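Local atomic coordinates of aldehyde dehydrogenase (Anabaena variabilis, PDB entry 4H7N), a protein that probably oxidises aldehydes to carboxylic acids with NAD+ as the electron acceptor. Residues A[57-63]-A[91-96]; A[66-70]-A[171-175]; A[117-123]-A[457-463]; A[149-155]-A[449-454]. All coordinates share one frame; numbering follows the deposited sequence.

Contact 1: residues A[57-63]-A[91-96]; sequences QQWKQAI and FLASID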
loop_
_atom_site.group_PDB
_atom_site.type_symbol
_atom_site.label_atom_id
_atom_site.label_comp_id
_atom_site.label_asym_id
_atom_site.label_seq_id
_atom_site.Cartn_x
_atom_site.Cartn_y
_atom_site.Cartn_z
ATOM N N GLN A 57 -18.786 -1.452 -21.424
ATOM C CA GLN A 57 -19.774 -2.365 -22.005
ATOM C C GLN A 57 -19.772 -2.315 -23.544
ATOM O O GLN A 57 -20.021 -3.338 -24.188
ATOM C CB GLN A 57 -21.195 -2.105 -21.439
ATOM C CG GLN A 57 -21.278 -2.489 -19.947
ATOM C CD GLN A 57 -21.262 -4.009 -19.694
ATOM O OE1 GLN A 57 -21.832 -4.787 -20.436
ATOM N NE2 GLN A 57 -20.628 -4.419 -18.628
ATOM N N GLN A 58 -19.552 -1.137 -24.125
ATOM C CA GLN A 58 -19.407 -1.022 -25.593
ATOM C C GLN A 58 -18.195 -1.824 -26.063
ATOM O O GLN A 58 -18.263 -2.479 -27.099
ATOM C CB GLN A 58 -19.228 0.434 -26.077
ATOM C CG GLN A 58 -20.497 1.172 -26.361
ATOM C CD GLN A 58 -20.425 2.698 -26.194
ATOM O OE1 GLN A 58 -19.356 3.305 -26.029
ATOM N NE2 GLN A 58 -21.611 3.332 -26.255
ATOM N N TRP A 59 -17.094 -1.740 -25.305
ATOM C CA TRP A 59 -15.874 -2.508 -25.602
ATOM C C TRP A 59 -16.168 -4.005 -25.491
ATOM O O TRP A 59 -15.841 -4.782 -26.412
ATOM C CB TRP A 59 -14.699 -2.070 -24.699
ATOM C CG TRP A 59 -13.396 -2.683 -25.063
ATOM C CD1 TRP A 59 -12.900 -2.851 -26.322
ATOM C CD2 TRP A 59 -12.419 -3.199 -24.186
ATOM N NE1 TRP A 59 -11.687 -3.410 -26.275
ATOM C CE2 TRP A 59 -11.364 -3.674 -24.986
ATOM C CE3 TRP A 59 -12.321 -3.308 -22.795
ATOM C CZ2 TRP A 59 -10.239 -4.255 -24.460
ATOM C CZ3 TRP A 59 -11.209 -3.888 -22.271
ATOM C CH2 TRP A 59 -10.177 -4.371 -23.104
ATOM N N LYS A 60 -16.871 -4.406 -24.437
ATOM C CA LYS A 60 -17.266 -5.790 -24.284
ATOM C C LYS A 60 -18.118 -6.283 -25.481
ATOM O O LYS A 60 -17.903 -7.377 -26.022
ATOM C CB LYS A 60 -18.052 -6.014 -22.988
ATOM C CG LYS A 60 -18.248 -7.481 -22.683
ATOM C CD LYS A 60 -19.057 -7.749 -21.415
ATOM C CE LYS A 60 -20.473 -8.089 -21.776
ATOM N NZ LYS A 60 -21.431 -7.912 -20.669
ATOM N N GLN A 61 -19.072 -5.475 -25.895
ATOM C CA GLN A 61 -19.859 -5.828 -27.070
ATOM C C GLN A 61 -19.008 -6.042 -28.316
ATOM O O GLN A 61 -19.234 -7.004 -29.046
ATOM C CB GLN A 61 -20.980 -4.805 -27.347
ATOM C CG GLN A 61 -22.126 -4.914 -26.341
ATOM C CD GLN A 61 -22.616 -6.358 -26.168
ATOM O OE1 GLN A 61 -22.867 -7.080 -27.158
ATOM N NE2 GLN A 61 -22.739 -6.792 -24.921
ATOM N N ALA A 62 -18.065 -5.146 -28.575
ATOM C CA ALA A 62 -17.185 -5.276 -29.724
ATOM C C ALA A 62 -16.321 -6.535 -29.648
ATOM O O ALA A 62 -16.110 -7.186 -30.652
ATOM C CB ALA A 62 -16.295 -4.041 -29.895
ATOM N N ILE A 63 -15.805 -6.852 -28.472
ATOM C CA ILE A 63 -15.022 -8.057 -28.284
ATOM C C ILE A 63 -15.884 -9.265 -28.539
ATOM O O ILE A 63 -15.475 -10.200 -29.241
ATOM C CB ILE A 63 -14.458 -8.148 -26.848
ATOM C CG1 ILE A 63 -13.466 -7.046 -26.607
ATOM C CG2 ILE A 63 -13.823 -9.504 -26.588
ATOM C CD1 ILE A 63 -13.263 -6.747 -25.125
ATOM N N PHE A 91 -12.772 -13.265 -18.113
ATOM C CA PHE A 91 -12.573 -11.845 -18.511
ATOM C C PHE A 91 -13.902 -11.089 -18.723
ATOM O O PHE A 91 -14.110 -10.011 -18.192
ATOM C CB PHE A 91 -11.735 -11.786 -19.815
ATOM C CG PHE A 91 -11.638 -10.416 -20.439
ATOM C CD1 PHE A 91 -11.208 -9.346 -19.725
ATOM C CD2 PHE A 91 -11.952 -10.226 -21.745
ATOM C CE1 PHE A 91 -11.090 -8.103 -20.307
ATOM C CE2 PHE A 91 -11.826 -9.017 -22.342
ATOM C CZ PHE A 91 -11.378 -7.948 -21.619
ATOM N N LEU A 92 -14.781 -11.653 -19.525
ATOM C CA LEU A 92 -16.073 -11.018 -19.782
ATOM C C LEU A 92 -16.918 -10.818 -18.501
ATOM O O LEU A 92 -17.529 -9.765 -18.318
ATOM C CB LEU A 92 -16.869 -11.812 -20.811
ATOM C CG LEU A 92 -16.218 -11.916 -22.202
ATOM C CD1 LEU A 92 -17.013 -12.893 -23.054
ATOM C CD2 LEU A 92 -16.087 -10.575 -22.894
ATOM N N ALA A 93 -16.932 -11.802 -17.620
ATOM C CA ALA A 93 -17.691 -11.670 -16.358
ATOM C C ALA A 93 -17.041 -10.664 -15.449
ATOM O O ALA A 93 -17.708 -9.994 -14.660
ATOM C CB ALA A 93 -17.838 -13.002 -15.631
ATOM N N SER A 94 -15.722 -10.553 -15.533
ATOM C CA SER A 94 -15.037 -9.585 -14.699
ATOM C C SER A 94 -15.370 -8.119 -15.123
ATOM O O SER A 94 -15.517 -7.235 -14.279
ATOM C CB SER A 94 -13.544 -9.927 -14.687
ATOM O OG SER A 94 -12.814 -8.826 -14.268
ATOM N N ILE A 95 -15.566 -7.864 -16.414
ATOM C CA ILE A 95 -15.950 -6.556 -16.838
ATOM C C ILE A 95 -17.318 -6.226 -16.227
ATOM O O ILE A 95 -17.535 -5.120 -15.679
ATOM C CB ILE A 95 -16.075 -6.504 -18.379
ATOM C CG1 ILE A 95 -14.688 -6.616 -19.068
ATOM C CG2 ILE A 95 -16.766 -5.214 -18.805
ATOM C CD1 ILE A 95 -14.805 -6.616 -20.598
ATOM N N ASP A 96 -18.258 -7.182 -16.317
ATOM C CA ASP A 96 -19.576 -7.008 -15.711
ATOM C C ASP A 96 -19.512 -6.747 -14.205
ATOM O O ASP A 96 -20.180 -5.824 -13.690
ATOM C CB ASP A 96 -20.493 -8.213 -15.991
ATOM C CG ASP A 96 -20.958 -8.270 -17.464
ATOM O OD1 ASP A 96 -20.640 -7.308 -18.245
ATOM O OD2 ASP A 96 -21.675 -9.249 -17.835
#

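Contact 2: residues A[66-70]-A[171-175]; sequences RREQL and PLLMA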
loop_
_atom_site.group_PDB
_atom_site.type_symbol
_atom_site.label_atom_id
_atom_site.label_comp_id
_atom_site.label_asym_id
_atom_site.label_seq_id
_atom_site.Cartn_x
_atom_site.Cartn_y
_atom_site.Cartn_z
ATOM N N ARG A 66 -16.409 -10.361 -32.105
ATOM C CA ARG A 66 -15.258 -10.963 -32.768
ATOM C C ARG A 66 -14.647 -12.015 -31.868
ATOM O O ARG A 66 -13.421 -12.191 -31.812
ATOM C CB ARG A 66 -14.242 -9.870 -33.152
ATOM C CG ARG A 66 -14.745 -8.893 -34.252
ATOM C CD ARG A 66 -15.186 -9.640 -35.520
ATOM N NE ARG A 66 -16.203 -8.930 -36.341
ATOM C CZ ARG A 66 -15.924 -7.872 -37.091
ATOM N NH1 ARG A 66 -16.863 -7.287 -37.833
ATOM N NH2 ARG A 66 -14.671 -7.395 -37.107
ATOM N N ARG A 67 -15.498 -12.727 -31.157
ATOM C CA ARG A 67 -15.005 -13.670 -30.146
ATOM C C ARG A 67 -14.114 -14.739 -30.762
ATOM O O ARG A 67 -13.120 -15.126 -30.172
ATOM C CB ARG A 67 -16.173 -14.334 -29.402
ATOM C CG ARG A 67 -15.699 -15.171 -28.232
ATOM C CD ARG A 67 -16.834 -15.751 -27.397
ATOM N NE ARG A 67 -16.217 -16.679 -26.446
ATOM C CZ ARG A 67 -16.565 -16.858 -25.183
ATOM N NH1 ARG A 67 -17.582 -16.206 -24.660
ATOM N NH2 ARG A 67 -15.927 -17.752 -24.459
ATOM N N GLU A 68 -14.456 -15.213 -31.955
ATOM C CA GLU A 68 -13.653 -16.235 -32.573
ATOM C C GLU A 68 -12.222 -15.800 -32.830
ATOM O O GLU A 68 -11.338 -16.613 -32.789
ATOM C CB GLU A 68 -14.299 -16.736 -33.875
ATOM C CG GLU A 68 -15.415 -17.706 -33.547
ATOM C CD GLU A 68 -16.581 -17.632 -34.498
ATOM O OE1 GLU A 68 -16.439 -18.103 -35.656
ATOM O OE2 GLU A 68 -17.645 -17.102 -34.081
ATOM N N GLN A 69 -12.002 -14.535 -33.133
ATOM C CA GLN A 69 -10.659 -14.021 -33.372
ATOM C C GLN A 69 -9.893 -13.925 -32.049
ATOM O O GLN A 69 -8.699 -14.140 -32.023
ATOM C CB GLN A 69 -10.735 -12.634 -33.980
ATOM C CG GLN A 69 -11.011 -12.627 -35.484
ATOM C CD GLN A 69 -12.438 -13.005 -35.791
ATOM O OE1 GLN A 69 -13.371 -12.585 -35.108
ATOM N NE2 GLN A 69 -12.619 -13.802 -36.803
ATOM N N LEU A 70 -10.587 -13.609 -30.951
ATOM C CA LEU A 70 -9.925 -13.596 -29.649
ATOM C C LEU A 70 -9.509 -15.022 -29.252
ATOM O O LEU A 70 -8.370 -15.267 -28.847
ATOM C CB LEU A 70 -10.806 -12.933 -28.594
ATOM C CG LEU A 70 -10.222 -12.897 -27.163
ATOM C CD1 LEU A 70 -8.916 -12.111 -27.090
ATOM C CD2 LEU A 70 -11.205 -12.278 -26.191
ATOM N N PRO A 171 -6.659 -8.804 -31.337
ATOM C CA PRO A 171 -8.128 -8.669 -31.387
ATOM C C PRO A 171 -8.708 -7.710 -30.319
ATOM O O PRO A 171 -9.667 -6.989 -30.613
ATOM C CB PRO A 171 -8.627 -10.103 -31.286
ATOM C CG PRO A 171 -7.508 -10.875 -30.711
ATOM C CD PRO A 171 -6.237 -10.198 -31.173
ATOM N N LEU A 172 -8.094 -7.609 -29.139
ATOM C CA LEU A 172 -8.555 -6.646 -28.165
ATOM C C LEU A 172 -8.449 -5.222 -28.717
ATOM O O LEU A 172 -9.371 -4.406 -28.548
ATOM C CB LEU A 172 -7.768 -6.721 -26.868
ATOM C CG LEU A 172 -7.971 -7.961 -26.011
ATOM C CD1 LEU A 172 -7.238 -7.811 -24.683
ATOM C CD2 LEU A 172 -9.471 -8.249 -25.744
ATOM N N LEU A 173 -7.306 -4.940 -29.343
ATOM C CA LEU A 173 -7.003 -3.638 -29.891
ATOM C C LEU A 173 -7.962 -3.287 -31.029
ATOM O O LEU A 173 -8.484 -2.160 -31.142
ATOM C CB LEU A 173 -5.518 -3.594 -30.301
ATOM C CG LEU A 173 -4.997 -2.359 -31.013
ATOM C CD1 LEU A 173 -5.217 -1.133 -30.144
ATOM C CD2 LEU A 173 -3.533 -2.517 -31.426
HETATM N N MSE A 174 -8.250 -4.262 -31.860
HETATM C CA MSE A 174 -9.197 -4.049 -32.924
HETATM C C MSE A 174 -10.557 -3.697 -32.349
HETATM O O MSE A 174 -11.277 -2.861 -32.903
HETATM C CB MSE A 174 -9.239 -5.296 -33.803
HETATM C CG MSE A 174 -10.454 -5.361 -34.710
HETATM SE SE MSE A 174 -10.331 -6.840 -36.033
HETATM C CE MSE A 174 -10.365 -8.451 -34.882
ATOM N N ALA A 175 -10.959 -4.320 -31.237
ATOM C CA ALA A 175 -12.277 -3.991 -30.646
ATOM C C ALA A 175 -12.229 -2.615 -30.025
ATOM O O ALA A 175 -13.199 -1.831 -30.081
ATOM C CB ALA A 175 -12.665 -5.021 -29.600
#

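Contact 3: residues A[117-123]-A[457-463]; sequences FIALQQS and QAFLIKT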
loop_
_atom_site.group_PDB
_atom_site.type_symbol
_atom_site.label_atom_id
_atom_site.label_comp_id
_atom_site.label_asym_id
_atom_site.label_seq_id
_atom_site.Cartn_x
_atom_site.Cartn_y
_atom_site.Cartn_z
ATOM N N PHE A 117 -19.284 22.807 14.222
ATOM C CA PHE A 117 -19.156 23.783 13.121
ATOM C C PHE A 117 -18.152 23.361 12.036
ATOM O O PHE A 117 -17.792 24.176 11.180
ATOM C CB PHE A 117 -18.786 25.163 13.633
ATOM C CG PHE A 117 -17.594 25.186 14.546
ATOM C CD1 PHE A 117 -16.315 25.360 14.038
ATOM C CD2 PHE A 117 -17.747 25.069 15.924
ATOM C CE1 PHE A 117 -15.213 25.400 14.883
ATOM C CE2 PHE A 117 -16.655 25.106 16.774
ATOM C CZ PHE A 117 -15.381 25.269 16.252
ATOM N N ILE A 118 -17.701 22.111 12.089
ATOM C CA ILE A 118 -16.881 21.547 11.054
ATOM C C ILE A 118 -17.580 20.337 10.433
ATOM O O ILE A 118 -17.862 19.324 11.119
ATOM C CB ILE A 118 -15.489 21.049 11.556
ATOM C CG1 ILE A 118 -14.685 22.122 12.309
ATOM C CG2 ILE A 118 -14.658 20.519 10.395
ATOM C CD1 ILE A 118 -14.341 23.369 11.500
ATOM N N ALA A 119 -17.794 20.424 9.121
ATOM C CA ALA A 119 -18.392 19.361 8.329
ATOM C C ALA A 119 -17.302 18.676 7.473
ATOM O O ALA A 119 -16.307 19.289 7.143
ATOM C CB ALA A 119 -19.448 19.954 7.430
ATOM N N LEU A 120 -17.535 17.435 7.076
ATOM C CA LEU A 120 -16.570 16.647 6.340
ATOM C C LEU A 120 -17.197 16.155 5.042
ATOM O O LEU A 120 -18.304 15.583 5.054
ATOM C CB LEU A 120 -16.143 15.452 7.210
ATOM C CG LEU A 120 -15.282 14.401 6.488
ATOM C CD1 LEU A 120 -13.889 14.929 6.153
ATOM C CD2 LEU A 120 -15.175 13.133 7.333
ATOM N N GLN A 121 -16.535 16.391 3.925
ATOM C CA GLN A 121 -16.878 15.683 2.683
ATOM C C GLN A 121 -15.686 14.881 2.235
ATOM O O GLN A 121 -14.552 15.279 2.474
ATOM C CB GLN A 121 -17.290 16.644 1.577
ATOM C CG GLN A 121 -18.668 17.248 1.781
ATOM C CD GLN A 121 -18.962 18.338 0.764
ATOM O OE1 GLN A 121 -18.540 18.249 -0.390
ATOM N NE2 GLN A 121 -19.672 19.375 1.192
ATOM N N GLN A 122 -15.933 13.743 1.598
ATOM C CA GLN A 122 -14.865 12.882 1.085
ATOM C C GLN A 122 -14.989 12.759 -0.429
ATOM O O GLN A 122 -16.094 12.778 -0.959
ATOM C CB GLN A 122 -14.962 11.501 1.705
ATOM C CG GLN A 122 -14.841 11.447 3.238
ATOM C CD GLN A 122 -13.374 11.363 3.762
ATOM O OE1 GLN A 122 -13.139 11.242 4.969
ATOM N NE2 GLN A 122 -12.403 11.430 2.856
ATOM N N SER A 123 -13.862 12.680 -1.135
ATOM C CA SER A 123 -13.900 12.283 -2.560
ATOM C C SER A 123 -12.694 11.446 -2.908
ATOM O O SER A 123 -11.825 11.227 -2.066
ATOM C CB SER A 123 -14.014 13.480 -3.512
ATOM O OG SER A 123 -12.805 14.203 -3.513
ATOM N N GLN A 457 -9.434 12.030 -0.639
ATOM C CA GLN A 457 -9.291 13.448 -0.294
ATOM C C GLN A 457 -10.348 13.803 0.709
ATOM O O GLN A 457 -11.523 13.487 0.506
ATOM C CB GLN A 457 -9.587 14.312 -1.514
ATOM C CG GLN A 457 -8.454 14.576 -2.407
ATOM C CD GLN A 457 -8.767 15.677 -3.423
ATOM O OE1 GLN A 457 -9.822 15.687 -4.046
ATOM N NE2 GLN A 457 -7.834 16.571 -3.604
ATOM N N ALA A 458 -9.961 14.447 1.797
ATOM C CA ALA A 458 -10.928 14.950 2.781
ATOM C C ALA A 458 -11.064 16.476 2.647
ATOM O O ALA A 458 -10.084 17.186 2.373
ATOM C CB ALA A 458 -10.481 14.567 4.182
ATOM N N PHE A 459 -12.297 16.968 2.739
ATOM C CA PHE A 459 -12.561 18.398 2.785
ATOM C C PHE A 459 -13.208 18.636 4.132
ATOM O O PHE A 459 -14.287 18.106 4.418
ATOM C CB PHE A 459 -13.481 18.861 1.650
ATOM C CG PHE A 459 -12.991 18.487 0.277
ATOM C CD1 PHE A 459 -12.131 19.308 -0.407
ATOM C CD2 PHE A 459 -13.363 17.288 -0.302
ATOM C CE1 PHE A 459 -11.654 18.955 -1.663
ATOM C CE2 PHE A 459 -12.889 16.925 -1.574
ATOM C CZ PHE A 459 -12.034 17.771 -2.246
ATOM N N LEU A 460 -12.527 19.402 4.957
ATOM C CA LEU A 460 -13.042 19.806 6.246
ATOM C C LEU A 460 -13.496 21.248 6.167
ATOM O O LEU A 460 -12.706 22.148 5.915
ATOM C CB LEU A 460 -11.974 19.650 7.315
ATOM C CG LEU A 460 -11.600 18.194 7.585
ATOM C CD1 LEU A 460 -10.267 18.043 8.312
ATOM C CD2 LEU A 460 -12.727 17.517 8.372
ATOM N N ILE A 461 -14.782 21.450 6.438
ATOM C CA ILE A 461 -15.464 22.683 6.108
ATOM C C ILE A 461 -15.957 23.418 7.334
ATOM O O ILE A 461 -16.763 22.904 8.100
ATOM C CB ILE A 461 -16.667 22.384 5.213
ATOM C CG1 ILE A 461 -16.182 21.652 3.955
ATOM C CG2 ILE A 461 -17.389 23.669 4.855
ATOM C CD1 ILE A 461 -17.235 20.911 3.187
ATOM N N LYS A 462 -15.475 24.638 7.502
ATOM C CA LYS A 462 -15.924 25.481 8.575
ATOM C C LYS A 462 -17.258 26.129 8.157
ATOM O O LYS A 462 -17.310 26.911 7.233
ATOM C CB LYS A 462 -14.875 26.533 8.906
ATOM C CG LYS A 462 -15.288 27.426 10.074
ATOM C CD LYS A 462 -14.270 28.522 10.284
ATOM C CE LYS A 462 -14.748 29.574 11.277
ATOM N NZ LYS A 462 -15.038 28.961 12.605
ATOM N N THR A 463 -18.339 25.741 8.819
ATOM C CA THR A 463 -19.668 26.242 8.483
ATOM C C THR A 463 -20.141 27.477 9.314
ATOM O O THR A 463 -21.236 27.967 9.069
ATOM C CB THR A 463 -20.731 25.144 8.704
ATOM O OG1 THR A 463 -20.739 24.791 10.092
ATOM C CG2 THR A 463 -20.415 23.889 7.874
#

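Contact 4: residues A[149-155]-A[449-454]; sequences PALLAGC and GLKRFL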
loop_
_atom_site.group_PDB
_atom_site.type_symbol
_atom_site.label_atom_id
_atom_site.label_comp_id
_atom_site.label_asym_id
_atom_site.label_seq_id
_atom_site.Cartn_x
_atom_site.Cartn_y
_atom_site.Cartn_z
ATOM N N PRO A 149 -10.508 -2.717 -13.160
ATOM C CA PRO A 149 -10.903 -1.796 -12.084
ATOM C C PRO A 149 -10.170 -0.465 -12.142
ATOM O O PRO A 149 -10.752 0.581 -11.865
ATOM C CB PRO A 149 -10.574 -2.584 -10.790
ATOM C CG PRO A 149 -9.702 -3.753 -11.195
ATOM C CD PRO A 149 -10.026 -4.004 -12.646
ATOM N N ALA A 150 -8.911 -0.462 -12.555
ATOM C CA ALA A 150 -8.225 0.809 -12.688
ATOM C C ALA A 150 -8.921 1.730 -13.706
ATOM O O ALA A 150 -9.064 2.928 -13.455
ATOM C CB ALA A 150 -6.795 0.584 -13.089
ATOM N N LEU A 151 -9.372 1.174 -14.850
ATOM C CA LEU A 151 -10.063 1.989 -15.814
ATOM C C LEU A 151 -11.351 2.559 -15.238
ATOM O O LEU A 151 -11.640 3.718 -15.460
ATOM C CB LEU A 151 -10.410 1.219 -17.102
ATOM C CG LEU A 151 -9.177 0.947 -17.978
ATOM C CD1 LEU A 151 -9.518 -0.112 -19.012
ATOM C CD2 LEU A 151 -8.717 2.183 -18.705
ATOM N N LEU A 152 -12.108 1.755 -14.518
ATOM C CA LEU A 152 -13.366 2.211 -13.968
ATOM C C LEU A 152 -13.176 3.266 -12.897
ATOM O O LEU A 152 -14.053 4.109 -12.671
ATOM C CB LEU A 152 -14.174 1.017 -13.454
ATOM C CG LEU A 152 -14.764 0.195 -14.622
ATOM C CD1 LEU A 152 -15.225 -1.201 -14.220
ATOM C CD2 LEU A 152 -15.921 0.922 -15.291
ATOM N N ALA A 153 -12.041 3.211 -12.228
ATOM C CA ALA A 153 -11.672 4.203 -11.236
ATOM C C ALA A 153 -11.440 5.563 -11.876
ATOM O O ALA A 153 -11.452 6.575 -11.174
ATOM C CB ALA A 153 -10.409 3.799 -10.486
ATOM N N GLY A 154 -11.235 5.588 -13.186
ATOM C CA GLY A 154 -10.898 6.809 -13.866
ATOM C C GLY A 154 -9.431 6.967 -14.250
ATOM O O GLY A 154 -9.055 8.007 -14.705
ATOM N N CYS A 155 -8.648 5.907 -14.145
ATOM C CA CYS A 155 -7.258 5.900 -14.568
ATOM C C CYS A 155 -7.144 5.599 -16.049
ATOM O O CYS A 155 -7.922 4.859 -16.586
ATOM C CB CYS A 155 -6.517 4.763 -13.864
ATOM S SG CYS A 155 -6.638 4.688 -12.040
ATOM N N GLY A 449 -9.627 -3.806 -4.137
ATOM C CA GLY A 449 -9.111 -4.024 -5.446
ATOM C C GLY A 449 -9.373 -2.881 -6.435
ATOM O O GLY A 449 -8.659 -2.764 -7.455
ATOM N N LEU A 450 -10.386 -2.048 -6.159
ATOM C CA LEU A 450 -10.593 -0.880 -6.965
ATOM C C LEU A 450 -10.051 0.328 -6.236
ATOM O O LEU A 450 -9.468 1.191 -6.829
ATOM C CB LEU A 450 -12.057 -0.698 -7.323
ATOM C CG LEU A 450 -12.187 0.409 -8.346
ATOM C CD1 LEU A 450 -13.064 -0.056 -9.450
ATOM C CD2 LEU A 450 -12.731 1.632 -7.653
ATOM N N LYS A 451 -10.216 0.368 -4.919
ATOM C CA LYS A 451 -9.798 1.528 -4.174
ATOM C C LYS A 451 -8.310 1.762 -4.115
ATOM O O LYS A 451 -7.849 2.882 -3.973
ATOM C CB LYS A 451 -10.419 1.476 -2.795
ATOM C CG LYS A 451 -11.937 1.622 -2.886
ATOM C CD LYS A 451 -12.605 1.659 -1.513
ATOM C CE LYS A 451 -12.786 3.099 -1.036
ATOM N NZ LYS A 451 -13.768 3.807 -1.907
ATOM N N ARG A 452 -7.515 0.736 -4.312
ATOM C CA ARG A 452 -6.106 0.982 -4.433
ATOM C C ARG A 452 -5.713 1.994 -5.520
ATOM O O ARG A 452 -4.611 2.577 -5.451
ATOM C CB ARG A 452 -5.351 -0.334 -4.518
ATOM C CG ARG A 452 -5.452 -1.037 -5.798
ATOM C CD ARG A 452 -5.022 -2.527 -5.659
ATOM N NE ARG A 452 -5.809 -3.192 -6.682
ATOM C CZ ARG A 452 -5.379 -4.004 -7.650
ATOM N NH1 ARG A 452 -4.113 -4.346 -7.774
ATOM N NH2 ARG A 452 -6.269 -4.519 -8.488
ATOM N N PHE A 453 -6.569 2.185 -6.530
ATOM C CA PHE A 453 -6.256 3.070 -7.665
ATOM C C PHE A 453 -6.716 4.527 -7.474
ATOM O O PHE A 453 -6.637 5.308 -8.404
ATOM C CB PHE A 453 -6.887 2.513 -8.954
ATOM C CG PHE A 453 -6.315 1.186 -9.360
ATOM C CD1 PHE A 453 -4.967 1.045 -9.543
ATOM C CD2 PHE A 453 -7.106 0.075 -9.406
ATOM C CE1 PHE A 453 -4.403 -0.192 -9.900
ATOM C CE2 PHE A 453 -6.565 -1.165 -9.687
ATOM C CZ PHE A 453 -5.226 -1.298 -9.953
ATOM N N LEU A 454 -7.200 4.841 -6.281
ATOM C CA LEU A 454 -7.802 6.137 -5.922
ATOM C C LEU A 454 -7.113 6.711 -4.729
ATOM O O LEU A 454 -6.712 5.951 -3.814
ATOM C CB LEU A 454 -9.282 5.929 -5.559
ATOM C CG LEU A 454 -10.121 5.449 -6.772
ATOM C CD1 LEU A 454 -11.364 4.796 -6.225
ATOM C CD2 LEU A 454 -10.494 6.620 -7.666
#

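Contact 1: residues A[57-63]-A[91-96]
Lys60 and Leu92 meet in an antiparallel helix-helix contact between helices 48-64 and 82-106, whose local axes lie 10.5 Å apart at 161°. Lys60 NZ forms a salt bridge to Asp96 OD1 at 2.6 Å, on the syn lone pair, and Gln57 NE2 bonds nearly straight to Asp96 OD1 at 2.9 Å from the anti side. A bend in the Lys60 chain at chi3 (100°) carries NZ there. Lys60 NZ also bonds to Gln57 OE1, 3.2 Å away, on a carbonyl lone pair. With Lys60 cut back to an alanine, Asp96 is likely to lose its cationic mate and Gln57 OE1 this donor. These helices belong to the N-terminal part of the aldehyde dehydrogenase fold. Lys60 CG rests on Leu92 CD2 at 3.8 Å. Phe91 turns its edge toward the face of the Trp59 six-membered ring, an offset edge-to-face pair with planes at 78°. Ile63 CD1 sits over a Trp59 face and touches Phe91 CE2 at 3.9 Å. Leu140 and Met144 of helix 139-144 pack on Phe91.

Contact 2: residues A[66-70]-A[171-175]
Pro171 and Leu70 join helix 67-78 to helix 169-176. The latter lies in the connection between the parallel strands 156-161 and 186-188, a beta-alpha-beta crossover. No hydrogen bond crosses the contact, which is held by van der Waals packing. The proline ring lies against the backbone of the other helix. Pro171 CG is 3.7 Å from Gln69 O and 3.8 Å from Leu70 CA. Among the apolar side chains, Leu70 has its CG anti to the backbone N (chi1 178°), which brings CD1 up to the second helix. There CD1 meets Pro171 CG and Leu172 CD2, each at 4.1 Å, with the Leu70 and Pro171 side chains at about a right angle. Ile63 and Ile88 also pack on Leu70. Beside the contact, Arg67 forms a salt bridge with Asp89. Farther out the aliphatic parts of polar residues do the touching. The selenomethionine at Met174 reaches both of them with its methyl CE, 4.3 Å from Gln69 CG and 4.4 Å from Arg66 CG.

Contact 3: residues A[117-123]-A[457-463]
Phe459 meets Ser123 with the edge of its ring: Ser123 OG lies in the ring plane, 3.3 Å from Phe459 CE2. Ser123 OG stands between its backbone N and carbonyl carbon (chi1 70°), which sets it at this edge. Gln121 O is also at the edge, 3.6 Å from Phe459 CD2. An alanine in place of Phe459 would remove this edge and would probably open a gap beside Ser123. Three hydrogen-bonded pairs join the antiparallel strands 118-134 and 454-462: Ala119 with Ile461, Gln121 with Phe459, and Ser123 with Gln457. Phe117 O accepts from both Thr463 N at 2.9 Å and Thr463 OG1 at 3.2 Å, from the same face of its plane. On the side with Ile118, Leu120 CD1 touches Leu460 CD2 at 3.6 Å. Residues 458-461 also pair in parallel with a strand of the second subunit, and Gln122 OE1 bonds to Glu431 N of that subunit. With main-chain bonds on both its edges, strand 454-462 joins the subunits largely through backbone, probably with little dependence on side-chain identity.

Contact 4: residues A[149-155]-A[449-454]
Phe453 and Ala150 meet close to the predicted active site: the side chain of Arg452, next to Phe453, is about 7 Å from that of Glu232. The Phe453 ring lies between two aliphatic groups. Ala150 CB sits over one face in a CH-pi contact, 3.7 Å from the ring centroid. Arg452 CG covers the opposite face. Phe453 CZ in turn lies over the centre of the Arg452 guanidinium. That group is fixed side-on, with Arg452 NE and NH2 both bonding to Gly449 O at 3.0 Å and 3.1 Å. NH2 lies on a lone pair of this oxygen and NE above the carbonyl plane. Asp146 forms a salt bridge with NH2, and Tyr230 makes a cation-pi contact. Together these partners hold the guanidinium against rotation.

Leu450, with CG anti to its N (chi1 -171°), brings CD1 to 3.8 Å from Pro149 CB. Ala153 CB packs on Leu454 CD2 at 4.0 Å. Gly154, just after the helix, leaves helical angles in a Schellman motif, and Cys155 SG then reaches Phe453 CB at 3.8 Å, oblique to the ring. A glycerol, probably from the crystallisation liquor, bonds to Ala153 O. Around this buried junction, Trp98 of helix 82-106 packs on Pro149, Leu152 and Leu450, while Val130 of strand 118-134 and Val157 of strand 156-161 lie against Phe453 and Ala150, respectively.

Overall arrangement
Contacts 1 and 2 touch, their centres 11 Å apart. Trp59 and Ile63 of contact 1 pack on Ala175 of contact 2, so helices 48-64, 67-78, 82-106 and 169-176 pack together. Contact 4 lies about 17 Å from contact 1 between centres; Trp98 of helix 82-106 packs against it. Contact 3 is farther off, its centre about 37 Å from contact 1 and 23 Å from contact 4. Its second strand follows directly from contact 4, which is nested within the loop that contact 3 closes. Along the chain contact 1 closes before contacts 3 and 4 open; contact 2 alternates with both. The C-terminal strand links the region near the predicted active site to the subunit interface.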